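Local structure of GNA33 (Neisseria gonorrhoeae FA 1090, 2G6G) at residues 51-56 with 367-372; 117-122 with 401-406; 353-358 with 406-411. The protein is probably a lytic transglycosylase that cleaves the bond between N-acetylmuramic acid and N-acetylglucosamine in peptidoglycan, leaving a 1,6-anhydro ring on the muramic acid. All coordinates share one frame; numbering follows the deposited sequence.

Interaction 1. Residues 51-56 with 367-372; sequences PHWAAQ and NRLIMA
Trp53 and Leu369 make the apolar part of this contact: the far corner of the indole, CH2 of Trp53, rests 4.0 Å from CD1 of Leu369, and the neighbouring CZ3 meets the same leucine. The indole reaches back to the strand although its CB leaves the chain away from it, because CG stands opposite the backbone N (chi1 175°) and swings the benzo ring inward. Its NE1 bonds to Glu100, and Phe58 packs edge-to-face with the ring. The loop 51-56 leads into helix 58-72 and here lies against strand 365-374 of the 3D domain, a family related to the double-psi beta barrels, so the contact joins an N-terminal loop to a strand of what is probably a double-psi-type barrel. The polar part gathers round Asn367. Its ND2 comes up to the edge of the His52 ring, 3.0 Å from ND1 of His52, with ring and amide planes 31° apart, but the angle is too poor for a hydrogen bond. CB of Pro51 lies 4.0 Å from OD1 of Asn367 and so borders the same amide. Gln56 approaches the backbone of Asn367 instead, its CG 3.4 Å from O of Asn367.

Interaction 2. Residues 117-122 with 401-406; sequences TVTGYY and KQKTTG. With SO4 (sulfate ion), chain C.
Val118 and Thr404 pair backbone to backbone: N of Val118 gives a nearly straight hydrogen bond to O of Thr404 (2.8 Å, 176°), and N of Thr404 returns one of 3.1 Å to O of Val118. Just before this pair the side chain of Gln402 reaches across the neighbouring strand, extended beyond CG, with CG opposite its own backbone N (chi1 -157°). Its CB sits 3.9 Å from N of Gly120. CG then passes the carbonyl of Val118 and CD that of Thr119. At the tip the two branches part. OE1 of Gln402 lies 3.2 Å from CA of Gly120, where the glycine leaves room for it, and takes its hydrogen bond from Trp389 NE1. NE2 of Gln402 reaches the methyl CG1 of Val118 at 3.8 Å. The other methyl, CG2 of Val118, settles 3.7 Å from CA of Gly406, again over a residue with no side chain. Beyond the paired residues a water accepts from N of Gly120 and also lies close to O of Gln402. N of Thr405 bonds to a sulfate oxygen, although the sulfate crowds CB of Thr404 and its exact placement is doubtful. Strand 115-129 thus bonds antiparallel to 403-413 through Val118 and parallel to 384-391 through Thr117, Thr119 and Tyr121, a mixed pairing consistent with the wall of a double-psi-type barrel.

Interaction 3. Residues 353-358 with 406-411; sequences LFVATA and GYVWQL
Phe354 turns its edge toward the face of Trp409 in an offset T-shaped pair, centroids 5.8 Å apart and planes at 68°. CD2 of Phe354 is the bump, meeting CE3 of Trp409 at 3.7 Å. Both side chains leave the sheet on the same face. The indole turns back along its neighbours because its CG lies beside the backbone N (chi1 -64°), which brings CZ3 of Trp409 within 3.9 Å of CB of Ala356. The small methyl of Ala356 thus fits at the indole edge, while Pro51 reaches both Phe354 and Trp409. On the other face, where Leu353, Val355 and Val408 project, CG2 of Val355 lies alongside CG1 of Val408 at 4.1 Å. Val385 touches all three residues. CD2 of Leu353 sits 3.8 Å from CB of Val408, but is pressed to 3.1 Å from O of Trp409, so its exact position is doubtful. CB of Thr357 stands 4.0 Å from CA of Gly406. Paired backbone hydrogen bonds join Phe354 to Trp409 and Ala356 to Tyr407. An antiparallel pair with one face packed on Val385 and the other carrying Phe354 and Trp409 is consistent with the double-psi beta barrel of the 3D domain.

Overall arrangement
Strand 352-358 lies between strands 403-413 (interaction 3) and 365-374 (interaction 1); Leu353 N to Ile370 O and Val355 N to Arg368 O, each 2.8 Å, join it to the second. The centres of interactions 1 and 3 are about 7 Å apart, those of 2 and 3 about 12 Å. Interactions 2 and 3 share Gly406 on strand 403-413 and are tied by OG1 of Thr357, which is 2.7 Å from OG1 of Thr404 and 2.8 Å from O of Thr405. The sulfate of interaction 2, probably from the crystallisation liquor, lies about 4 Å from the side chain of Thr357. Interactions 1 and 2 do not touch; their nearest atoms are about 7 Å apart.

Interaction 1. Residues 51-56 with 367-372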
ATOM      1  N   PRO A  51      16.889  20.773   2.021  1.00 28.91           N
ATOM      2  CA  PRO A  51      16.199  21.853   2.738  1.00 29.35           C
ATOM      3  C   PRO A  51      15.919  21.505   4.203  1.00 30.42           C
ATOM      4  O   PRO A  51      15.229  20.502   4.500  1.00 31.37           O
ATOM      5  CB  PRO A  51      14.881  22.000   1.975  1.00 29.65           C
ATOM      6  CG  PRO A  51      15.158  21.430   0.594  1.00 28.89           C
ATOM      7  CD  PRO A  51      16.105  20.292   0.863  1.00 28.90           C
ATOM      8  N   HIS A  52      16.472  22.318   5.100  1.00 29.41           N
ATOM      9  CA  HIS A  52      16.251  22.214   6.544  1.00 29.72           C
ATOM     10  C   HIS A  52      16.735  20.916   7.193  1.00 29.21           C
ATOM     11  O   HIS A  52      16.316  20.572   8.307  1.00 29.07           O
ATOM     12  CB  HIS A  52      14.793  22.524   6.895  1.00 29.71           C
ATOM     13  CG  HIS A  52      14.393  23.924   6.544  1.00 31.55           C
ATOM     14  ND1 HIS A  52      13.513  24.215   5.519  1.00 32.30           N
ATOM     15  CD2 HIS A  52      14.796  25.114   7.048  1.00 30.50           C
ATOM     16  CE1 HIS A  52      13.375  25.526   5.424  1.00 31.16           C
ATOM     17  NE2 HIS A  52      14.140  26.093   6.341  1.00 31.81           N
ATOM     18  N   TRP A  53      17.641  20.229   6.499  1.00 27.92           N
ATOM     19  CA  TRP A  53      18.182  18.972   6.961  1.00 26.61           C
ATOM     20  C   TRP A  53      18.272  18.974   8.476  1.00 26.74           C
ATOM     21  O   TRP A  53      17.560  18.230   9.132  1.00 26.02           O
ATOM     22  CB  TRP A  53      19.562  18.720   6.341  1.00 25.60           C
ATOM     23  CG  TRP A  53      20.250  17.486   6.857  1.00 24.03           C
ATOM     24  CD1 TRP A  53      21.345  17.436   7.680  1.00 23.62           C
ATOM     25  CD2 TRP A  53      19.878  16.130   6.599  1.00 21.66           C
ATOM     26  NE1 TRP A  53      21.680  16.125   7.944  1.00 23.72           N
ATOM     27  CE2 TRP A  53      20.798  15.305   7.285  1.00 23.67           C
ATOM     28  CE3 TRP A  53      18.855  15.529   5.855  1.00 22.70           C
ATOM     29  CZ2 TRP A  53      20.720  13.907   7.250  1.00 23.26           C
ATOM     30  CZ3 TRP A  53      18.784  14.150   5.810  1.00 22.69           C
ATOM     31  CH2 TRP A  53      19.717  13.352   6.498  1.00 23.15           C
ATOM     32  N   ALA A  54      19.122  19.858   9.009  1.00 27.14           N
ATOM     33  CA  ALA A  54      19.473  19.920  10.427  1.00 27.32           C
ATOM     34  C   ALA A  54      18.320  20.027  11.417  1.00 27.33           C
ATOM     35  O   ALA A  54      18.450  19.580  12.567  1.00 27.88           O
ATOM     36  CB  ALA A  54      20.473  21.066  10.673  1.00 27.58           C
ATOM     37  N   ALA A  55      17.224  20.640  10.985  1.00 26.84           N
ATOM     38  CA  ALA A  55      16.087  20.956  11.850  1.00 26.86           C
ATOM     39  C   ALA A  55      15.107  19.788  12.093  1.00 26.85           C
ATOM     40  O   ALA A  55      14.205  19.890  12.943  1.00 27.21           O
ATOM     41  CB  ALA A  55      15.331  22.136  11.257  1.00 27.35           C
ATOM     42  N   GLN A  56      15.291  18.694  11.353  1.00 25.19           N
ATOM     43  CA  GLN A  56      14.302  17.617  11.272  1.00 23.88           C
ATOM     44  C   GLN A  56      14.197  16.725  12.502  1.00 22.91           C
ATOM     45  O   GLN A  56      15.142  16.610  13.294  1.00 22.37           O
ATOM     46  CB  GLN A  56      14.500  16.772  10.000  1.00 22.99           C
ATOM     47  CG  GLN A  56      14.115  17.507   8.730  1.00 25.00           C
ATOM     48  CD  GLN A  56      13.110  18.655   8.964  1.00 28.87           C
ATOM     49  OE1 GLN A  56      13.281  19.777   8.441  1.00 30.05           O
ATOM     50  NE2 GLN A  56      12.061  18.381   9.743  1.00 28.28           N
ATOM     51  N   ASN A 367       9.234  18.914   5.366  1.00 17.76           N
ATOM     52  CA  ASN A 367      10.525  18.491   4.842  1.00 18.16           C
ATOM     53  C   ASN A 367      10.956  17.406   5.745  1.00 17.61           C
ATOM     54  O   ASN A 367      11.196  17.685   6.913  1.00 18.74           O
ATOM     55  CB  ASN A 367      11.579  19.546   5.082  1.00 18.72           C
ATOM     56  CG  ASN A 367      11.551  20.651   4.099  1.00 19.73           C
ATOM     57  OD1 ASN A 367      11.286  20.461   2.923  1.00 20.88           O
ATOM     58  ND2 ASN A 367      11.863  21.847   4.583  1.00 23.62           N
ATOM     59  N   ARG A 368      11.076  16.186   5.253  1.00 16.29           N
ATOM     60  CA  ARG A 368      11.452  15.122   6.167  1.00 14.96           C
ATOM     61  C   ARG A 368      11.958  13.853   5.526  1.00 13.87           C
ATOM     62  O   ARG A 368      11.629  13.542   4.374  1.00 12.08           O
ATOM     63  CB  ARG A 368      10.298  14.795   7.088  1.00 15.36           C
ATOM     64  CG  ARG A 368       9.128  14.185   6.394  1.00 14.51           C
ATOM     65  CD  ARG A 368       8.001  14.057   7.375  1.00 19.97           C
ATOM     66  NE  ARG A 368       7.785  15.261   8.179  1.00 20.33           N
ATOM     67  CZ  ARG A 368       6.942  15.343   9.205  1.00 21.00           C
ATOM     68  NH1 ARG A 368       6.232  14.282   9.564  1.00 20.92           N
ATOM     69  NH2 ARG A 368       6.813  16.486   9.878  1.00 20.58           N
ATOM     70  N   LEU A 369      12.733  13.120   6.320  1.00 12.71           N
ATOM     71  CA  LEU A 369      13.148  11.768   5.991  1.00 13.41           C
ATOM     72  C   LEU A 369      12.046  10.798   6.318  1.00 12.67           C
ATOM     73  O   LEU A 369      11.819  10.490   7.484  1.00 13.18           O
ATOM     74  CB  LEU A 369      14.363  11.326   6.811  1.00 13.02           C
ATOM     75  CG  LEU A 369      15.759  11.493   6.256  1.00 14.97           C
ATOM     76  CD1 LEU A 369      16.701  10.882   7.288  1.00 12.76           C
ATOM     77  CD2 LEU A 369      15.933  10.851   4.908  1.00 13.03           C
ATOM     78  N   ILE A 370      11.390  10.307   5.291  1.00 12.27           N
ATOM     79  CA  ILE A 370      10.443   9.191   5.438  1.00 12.66           C
ATOM     80  C   ILE A 370      11.153   7.916   4.971  1.00 11.93           C
ATOM     81  O   ILE A 370      12.275   7.987   4.460  1.00 12.91           O
ATOM     82  CB  ILE A 370       9.144   9.447   4.657  1.00 12.73           C
ATOM     83  CG1 ILE A 370       9.427   9.532   3.163  1.00 12.21           C
ATOM     84  CG2 ILE A 370       8.484  10.766   5.156  1.00 13.97           C
ATOM     85  CD1 ILE A 370       8.193   9.448   2.319  1.00 12.60           C
HETATM   86  N   MSE A 371      10.563   6.756   5.206  1.00 10.81           N
HETATM   87  CA  MSE A 371      11.197   5.518   4.787  1.00 10.16           C
HETATM   88  C   MSE A 371      10.413   4.995   3.601  1.00  9.90           C
HETATM   89  O   MSE A 371       9.213   4.861   3.682  1.00  8.35           O
HETATM   90  CB  MSE A 371      11.203   4.505   5.926  1.00 10.75           C
HETATM   91  CG  MSE A 371      11.949   4.983   7.153  1.00 12.85           C
HETATM   92 SE   MSE A 371      13.800   5.455   6.761  0.80 18.49          SE
HETATM   93  CE  MSE A 371      13.866   7.262   7.500  1.00  9.86           C
ATOM     94  N   ALA A 372      11.108   4.703   2.507  1.00 10.11           N
ATOM     95  CA  ALA A 372      10.490   4.223   1.281  1.00 11.37           C
ATOM     96  C   ALA A 372      10.146   2.749   1.471  1.00 11.74           C
ATOM     97  O   ALA A 372      10.845   1.894   0.955  1.00 13.35           O
ATOM     98  CB  ALA A 372      11.473   4.396   0.089  1.00 10.91           C
TER

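Interaction 2. Residues 117-122 with 401-406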
ATOM      1  N   THR A 117       5.296  14.491  -7.968  1.00 12.71           N
ATOM      2  CA  THR A 117       4.002  14.612  -7.311  1.00 13.18           C
ATOM      3  C   THR A 117       3.999  13.817  -6.031  1.00 12.23           C
ATOM      4  O   THR A 117       4.416  12.659  -6.022  1.00 12.12           O
ATOM      5  CB  THR A 117       2.866  14.126  -8.218  1.00 12.44           C
ATOM      6  OG1 THR A 117       2.836  14.948  -9.386  1.00 17.65           O
ATOM      7  CG2 THR A 117       1.497  14.214  -7.497  1.00 13.29           C
ATOM      8  N   VAL A 118       3.544  14.464  -4.957  1.00 12.28           N
ATOM      9  CA  VAL A 118       3.306  13.815  -3.670  1.00 11.38           C
ATOM     10  C   VAL A 118       1.809  13.736  -3.406  1.00 11.17           C
ATOM     11  O   VAL A 118       1.097  14.758  -3.462  1.00 11.36           O
ATOM     12  CB  VAL A 118       3.969  14.553  -2.503  1.00 12.11           C
ATOM     13  CG1 VAL A 118       3.727  13.785  -1.200  1.00 11.08           C
ATOM     14  CG2 VAL A 118       5.482  14.735  -2.758  1.00 11.35           C
ATOM     15  N   THR A 119       1.326  12.521  -3.160  1.00  9.54           N
ATOM     16  CA  THR A 119      -0.056  12.324  -2.764  1.00  8.29           C
ATOM     17  C   THR A 119      -0.071  11.665  -1.396  1.00  8.09           C
ATOM     18  O   THR A 119       0.986  11.429  -0.807  1.00  7.68           O
ATOM     19  CB  THR A 119      -0.854  11.514  -3.797  1.00  8.33           C
ATOM     20  OG1 THR A 119      -0.117  10.340  -4.146  1.00  9.11           O
ATOM     21  CG2 THR A 119      -1.147  12.365  -5.084  1.00  6.57           C
ATOM     22  N   GLY A 120      -1.259  11.395  -0.866  1.00  7.91           N
ATOM     23  CA  GLY A 120      -1.348  10.838   0.469  1.00  7.79           C
ATOM     24  C   GLY A 120      -2.241   9.625   0.548  1.00  8.11           C
ATOM     25  O   GLY A 120      -3.185   9.483  -0.228  1.00  6.64           O
ATOM     26  N   TYR A 121      -1.932   8.741   1.498  1.00  7.39           N
ATOM     27  CA  TYR A 121      -2.851   7.657   1.837  1.00  7.06           C
ATOM     28  C   TYR A 121      -2.823   7.412   3.334  1.00  7.39           C
ATOM     29  O   TYR A 121      -1.956   7.953   4.054  1.00  6.80           O
ATOM     30  CB  TYR A 121      -2.570   6.375   1.027  1.00  7.01           C
ATOM     31  CG  TYR A 121      -1.261   5.662   1.313  1.00  7.56           C
ATOM     32  CD1 TYR A 121      -1.255   4.309   1.704  1.00  9.58           C
ATOM     33  CD2 TYR A 121      -0.034   6.320   1.190  1.00  5.40           C
ATOM     34  CE1 TYR A 121      -0.041   3.643   1.974  1.00  9.37           C
ATOM     35  CE2 TYR A 121       1.180   5.656   1.448  1.00  7.12           C
ATOM     36  CZ  TYR A 121       1.155   4.327   1.834  1.00  7.59           C
ATOM     37  OH  TYR A 121       2.318   3.649   2.063  1.00  8.58           O
ATOM     38  N   TYR A 122      -3.792   6.632   3.817  1.00  7.42           N
ATOM     39  CA  TYR A 122      -3.938   6.403   5.264  1.00  7.87           C
ATOM     40  C   TYR A 122      -4.589   5.054   5.485  1.00  8.34           C
ATOM     41  O   TYR A 122      -4.918   4.376   4.527  1.00  7.99           O
ATOM     42  CB  TYR A 122      -4.790   7.498   5.907  1.00  7.28           C
ATOM     43  CG  TYR A 122      -6.289   7.365   5.657  1.00  6.50           C
ATOM     44  CD1 TYR A 122      -7.170   7.197   6.720  1.00  6.35           C
ATOM     45  CD2 TYR A 122      -6.817   7.428   4.381  1.00  6.23           C
ATOM     46  CE1 TYR A 122      -8.545   7.101   6.520  1.00  5.37           C
ATOM     47  CE2 TYR A 122      -8.221   7.330   4.159  1.00  6.83           C
ATOM     48  CZ  TYR A 122      -9.061   7.162   5.241  1.00  6.78           C
ATOM     49  OH  TYR A 122     -10.416   7.083   5.062  1.00  6.61           O
ATOM     50  N   LYS A 401      -6.529  15.537   0.906  1.00 14.72           N
ATOM     51  CA  LYS A 401      -6.162  16.892   0.485  1.00 14.95           C
ATOM     52  C   LYS A 401      -4.764  17.015  -0.132  1.00 14.47           C
ATOM     53  O   LYS A 401      -4.430  18.052  -0.702  1.00 14.94           O
ATOM     54  CB  LYS A 401      -6.262  17.862   1.676  1.00 14.95           C
ATOM     55  CG  LYS A 401      -7.684  18.021   2.178  1.00 17.39           C
ATOM     56  CD  LYS A 401      -7.730  18.680   3.533  1.00 19.79           C
ATOM     57  CE  LYS A 401      -9.174  18.874   3.984  1.00 20.50           C
ATOM     58  NZ  LYS A 401      -9.251  19.960   5.001  1.00 23.67           N
ATOM     59  N   GLN A 402      -3.936  15.983   0.009  1.00 14.11           N
ATOM     60  CA  GLN A 402      -2.543  16.028  -0.446  1.00 13.19           C
ATOM     61  C   GLN A 402      -2.326  15.736  -1.928  1.00 14.04           C
ATOM     62  O   GLN A 402      -2.426  14.594  -2.376  1.00 13.54           O
ATOM     63  CB  GLN A 402      -1.686  15.080   0.388  1.00 13.22           C
ATOM     64  CG  GLN A 402      -0.217  15.455   0.377  1.00 11.24           C
ATOM     65  CD  GLN A 402       0.565  14.601   1.269  1.00 15.34           C
ATOM     66  OE1 GLN A 402       0.176  13.450   1.541  1.00 17.48           O
ATOM     67  NE2 GLN A 402       1.695  15.122   1.748  1.00 13.08           N
ATOM     68  N   LYS A 403      -2.058  16.794  -2.691  1.00 15.08           N
ATOM     69  CA  LYS A 403      -1.574  16.686  -4.059  1.00 15.57           C
ATOM     70  C   LYS A 403      -0.680  17.895  -4.319  1.00 15.42           C
ATOM     71  O   LYS A 403      -1.116  18.923  -4.848  1.00 14.83           O
ATOM     72  CB  LYS A 403      -2.717  16.605  -5.052  1.00 16.76           C
ATOM     73  CG  LYS A 403      -2.298  16.034  -6.409  1.00 19.68           C
ATOM     74  CD  LYS A 403      -3.442  16.205  -7.418  1.00 23.16           C
ATOM     75  CE  LYS A 403      -2.986  15.844  -8.828  1.00 26.56           C
ATOM     76  NZ  LYS A 403      -4.051  16.104  -9.870  1.00 27.64           N
ATOM     77  N   THR A 404       0.572  17.733  -3.903  1.00 14.51           N
ATOM     78  CA  THR A 404       1.557  18.766  -3.843  1.00 14.89           C
ATOM     79  C   THR A 404       2.767  18.400  -4.711  1.00 14.20           C
ATOM     80  O   THR A 404       2.975  17.231  -5.049  1.00 13.98           O
ATOM     81  CB  THR A 404       2.046  18.991  -2.366  1.00 15.05           C
ATOM     82  OG1 THR A 404       2.489  17.748  -1.803  1.00 17.36           O
ATOM     83  CG2 THR A 404       0.948  19.576  -1.458  1.00 15.83           C
ATOM     84  N   THR A 405       3.557  19.404  -5.077  1.00 12.69           N
ATOM     85  CA  THR A 405       4.820  19.163  -5.725  1.00 12.54           C
ATOM     86  C   THR A 405       5.878  18.775  -4.665  1.00 12.04           C
ATOM     87  O   THR A 405       6.011  19.434  -3.644  1.00 12.02           O
ATOM     88  CB  THR A 405       5.257  20.406  -6.527  1.00 12.48           C
ATOM     89  OG1 THR A 405       4.309  20.632  -7.582  1.00 14.98           O
ATOM     90  CG2 THR A 405       6.622  20.220  -7.133  1.00 13.33           C
ATOM     91  N   GLY A 406       6.618  17.706  -4.914  1.00 11.40           N
ATOM     92  CA  GLY A 406       7.730  17.329  -4.028  1.00  9.77           C
ATOM     93  C   GLY A 406       9.044  17.244  -4.758  1.00  9.20           C
ATOM     94  O   GLY A 406       9.074  17.143  -5.977  1.00  8.43           O
TER
HETATM   95  S   SO4 C 502       2.678  22.197  -3.967  0.50  2.00           S
HETATM   96  O1  SO4 C 502       2.697  23.470  -3.305  0.50  2.00           O
HETATM   97  O2  SO4 C 502       3.443  22.300  -5.163  0.50  2.00           O
HETATM   98  O3  SO4 C 502       1.317  21.795  -4.240  0.50  2.84           O
HETATM   99  O4  SO4 C 502       3.299  21.247  -3.075  0.50  5.18           O
HETATM  100  O   HOH W   1      -3.858  12.450  -1.912  1.00  2.00           O

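Interaction 3. Residues 353-358 with 406-411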
ATOM      1  N   LEU A 353      14.222   8.479   2.465  1.00 10.72           N
ATOM      2  CA  LEU A 353      13.907   9.355   1.370  1.00 11.98           C
ATOM      3  C   LEU A 353      13.627  10.733   1.985  1.00 11.80           C
ATOM      4  O   LEU A 353      12.661  10.892   2.712  1.00 12.57           O
ATOM      5  CB  LEU A 353      12.637   8.841   0.665  1.00 11.34           C
ATOM      6  CG  LEU A 353      12.525   8.644  -0.840  1.00 15.59           C
ATOM      7  CD1 LEU A 353      11.073   8.909  -1.318  1.00 12.25           C
ATOM      8  CD2 LEU A 353      13.496   9.493  -1.654  1.00 16.39           C
ATOM      9  N   PHE A 354      14.456  11.721   1.697  1.00 10.87           N
ATOM     10  CA  PHE A 354      14.156  13.063   2.155  1.00 10.46           C
ATOM     11  C   PHE A 354      13.202  13.611   1.140  1.00 10.10           C
ATOM     12  O   PHE A 354      13.503  13.577  -0.057  1.00 10.36           O
ATOM     13  CB  PHE A 354      15.411  13.945   2.239  1.00  9.93           C
ATOM     14  CG  PHE A 354      15.188  15.208   2.999  1.00 10.48           C
ATOM     15  CD1 PHE A 354      15.155  15.195   4.377  1.00 10.98           C
ATOM     16  CD2 PHE A 354      14.990  16.402   2.346  1.00 10.99           C
ATOM     17  CE1 PHE A 354      14.931  16.339   5.083  1.00 10.41           C
ATOM     18  CE2 PHE A 354      14.758  17.562   3.068  1.00 10.84           C
ATOM     19  CZ  PHE A 354      14.734  17.513   4.438  1.00 11.28           C
ATOM     20  N   VAL A 355      12.038  14.059   1.614  1.00  9.83           N
ATOM     21  CA  VAL A 355      11.012  14.647   0.746  1.00  9.27           C
ATOM     22  C   VAL A 355      10.784  16.105   1.153  1.00  9.95           C
ATOM     23  O   VAL A 355      10.541  16.415   2.323  1.00 10.37           O
ATOM     24  CB  VAL A 355       9.683  13.856   0.789  1.00  9.24           C
ATOM     25  CG1 VAL A 355       8.594  14.486  -0.174  1.00  8.60           C
ATOM     26  CG2 VAL A 355       9.934  12.434   0.403  1.00  7.36           C
ATOM     27  N   ALA A 356      10.880  17.000   0.187  1.00  9.68           N
ATOM     28  CA  ALA A 356      10.581  18.418   0.436  1.00 10.30           C
ATOM     29  C   ALA A 356       9.273  18.750  -0.231  1.00 10.25           C
ATOM     30  O   ALA A 356       9.158  18.681  -1.459  1.00 10.03           O
ATOM     31  CB  ALA A 356      11.683  19.301  -0.103  1.00 10.00           C
ATOM     32  N   THR A 357       8.275  19.093   0.564  1.00 10.25           N
ATOM     33  CA  THR A 357       6.988  19.472  -0.009  1.00 11.53           C
ATOM     34  C   THR A 357       6.265  20.382   0.969  1.00 11.91           C
ATOM     35  O   THR A 357       6.859  20.790   1.984  1.00 11.91           O
ATOM     36  CB  THR A 357       6.172  18.221  -0.453  1.00 12.44           C
ATOM     37  OG1 THR A 357       4.986  18.629  -1.147  1.00 14.71           O
ATOM     38  CG2 THR A 357       5.815  17.281   0.758  1.00 10.95           C
ATOM     39  N   ALA A 358       5.039  20.772   0.643  1.00 11.42           N
ATOM     40  CA  ALA A 358       4.250  21.632   1.514  1.00 10.88           C
ATOM     41  C   ALA A 358       3.184  20.802   2.264  1.00 11.51           C
ATOM     42  O   ALA A 358       2.644  19.822   1.735  1.00 10.85           O
ATOM     43  CB  ALA A 358       3.592  22.739   0.700  1.00 11.12           C
ATOM     44  N   GLY A 406       6.618  17.706  -4.914  1.00 11.40           N
ATOM     45  CA  GLY A 406       7.730  17.329  -4.028  1.00  9.77           C
ATOM     46  C   GLY A 406       9.044  17.244  -4.758  1.00  9.20           C
ATOM     47  O   GLY A 406       9.074  17.143  -5.977  1.00  8.43           O
ATOM     48  N   TYR A 407      10.126  17.274  -3.979  1.00  9.08           N
ATOM     49  CA  TYR A 407      11.487  17.080  -4.447  1.00  9.00           C
ATOM     50  C   TYR A 407      12.069  15.980  -3.578  1.00  8.87           C
ATOM     51  O   TYR A 407      11.783  15.931  -2.405  1.00  8.82           O
ATOM     52  CB  TYR A 407      12.270  18.400  -4.322  1.00  9.02           C
ATOM     53  CG  TYR A 407      11.602  19.540  -5.099  1.00 10.87           C
ATOM     54  CD1 TYR A 407      10.579  20.307  -4.531  1.00  9.91           C
ATOM     55  CD2 TYR A 407      11.967  19.813  -6.411  1.00 10.92           C
ATOM     56  CE1 TYR A 407       9.964  21.335  -5.258  1.00 12.61           C
ATOM     57  CE2 TYR A 407      11.362  20.822  -7.136  1.00 11.15           C
ATOM     58  CZ  TYR A 407      10.375  21.592  -6.553  1.00 10.44           C
ATOM     59  OH  TYR A 407       9.769  22.587  -7.300  1.00 12.61           O
ATOM     60  N   VAL A 408      12.821  15.054  -4.151  1.00  9.33           N
ATOM     61  CA  VAL A 408      13.271  13.904  -3.369  1.00 10.18           C
ATOM     62  C   VAL A 408      14.769  13.640  -3.491  1.00  9.48           C
ATOM     63  O   VAL A 408      15.389  13.878  -4.524  1.00  8.72           O
ATOM     64  CB  VAL A 408      12.432  12.551  -3.622  1.00 11.48           C
ATOM     65  CG1 VAL A 408      10.886  12.777  -3.608  1.00 11.10           C
ATOM     66  CG2 VAL A 408      12.778  11.951  -4.937  1.00 14.34           C
ATOM     67  N   TRP A 409      15.320  13.149  -2.375  1.00  9.98           N
ATOM     68  CA  TRP A 409      16.690  12.670  -2.244  1.00  8.79           C
ATOM     69  C   TRP A 409      16.592  11.280  -1.606  1.00  8.89           C
ATOM     70  O   TRP A 409      15.880  11.093  -0.614  1.00  8.10           O
ATOM     71  CB  TRP A 409      17.497  13.580  -1.315  1.00  8.46           C
ATOM     72  CG  TRP A 409      17.699  15.014  -1.802  1.00  8.53           C
ATOM     73  CD1 TRP A 409      18.842  15.531  -2.334  1.00  7.86           C
ATOM     74  CD2 TRP A 409      16.737  16.089  -1.798  1.00  7.06           C
ATOM     75  NE1 TRP A 409      18.657  16.865  -2.652  1.00  9.54           N
ATOM     76  CE2 TRP A 409      17.378  17.228  -2.333  1.00  7.98           C
ATOM     77  CE3 TRP A 409      15.412  16.206  -1.367  1.00  8.21           C
ATOM     78  CZ2 TRP A 409      16.750  18.471  -2.431  1.00  7.31           C
ATOM     79  CZ3 TRP A 409      14.786  17.442  -1.472  1.00  7.56           C
ATOM     80  CH2 TRP A 409      15.451  18.553  -2.020  1.00  7.56           C
ATOM     81  N   GLN A 410      17.270  10.312  -2.213  1.00  8.39           N
ATOM     82  CA  GLN A 410      17.339   8.948  -1.707  1.00  9.21           C
ATOM     83  C   GLN A 410      18.654   8.762  -0.963  1.00  9.07           C
ATOM     84  O   GLN A 410      19.720   9.005  -1.524  1.00  8.94           O
ATOM     85  CB  GLN A 410      17.238   7.971  -2.889  1.00 10.35           C
ATOM     86  CG  GLN A 410      17.417   6.511  -2.540  1.00 10.92           C
ATOM     87  CD  GLN A 410      17.146   5.568  -3.704  1.00  9.34           C
ATOM     88  OE1 GLN A 410      16.731   4.460  -3.480  1.00 10.72           O
ATOM     89  NE2 GLN A 410      17.395   6.001  -4.939  1.00  8.17           N
ATOM     90  N   LEU A 411      18.581   8.367   0.310  1.00  9.10           N
ATOM     91  CA  LEU A 411      19.788   8.100   1.081  1.00  8.95           C
ATOM     92  C   LEU A 411      20.089   6.625   0.985  1.00  8.67           C
ATOM     93  O   LEU A 411      19.223   5.785   1.220  1.00  9.08           O
ATOM     94  CB  LEU A 411      19.642   8.554   2.547  1.00  8.46           C
ATOM     95  CG  LEU A 411      19.968  10.026   2.924  1.00  9.35           C
ATOM     96  CD1 LEU A 411      19.060  11.026   2.211  1.00  9.77           C
ATOM     97  CD2 LEU A 411      19.779  10.126   4.438  1.00  9.48           C
TER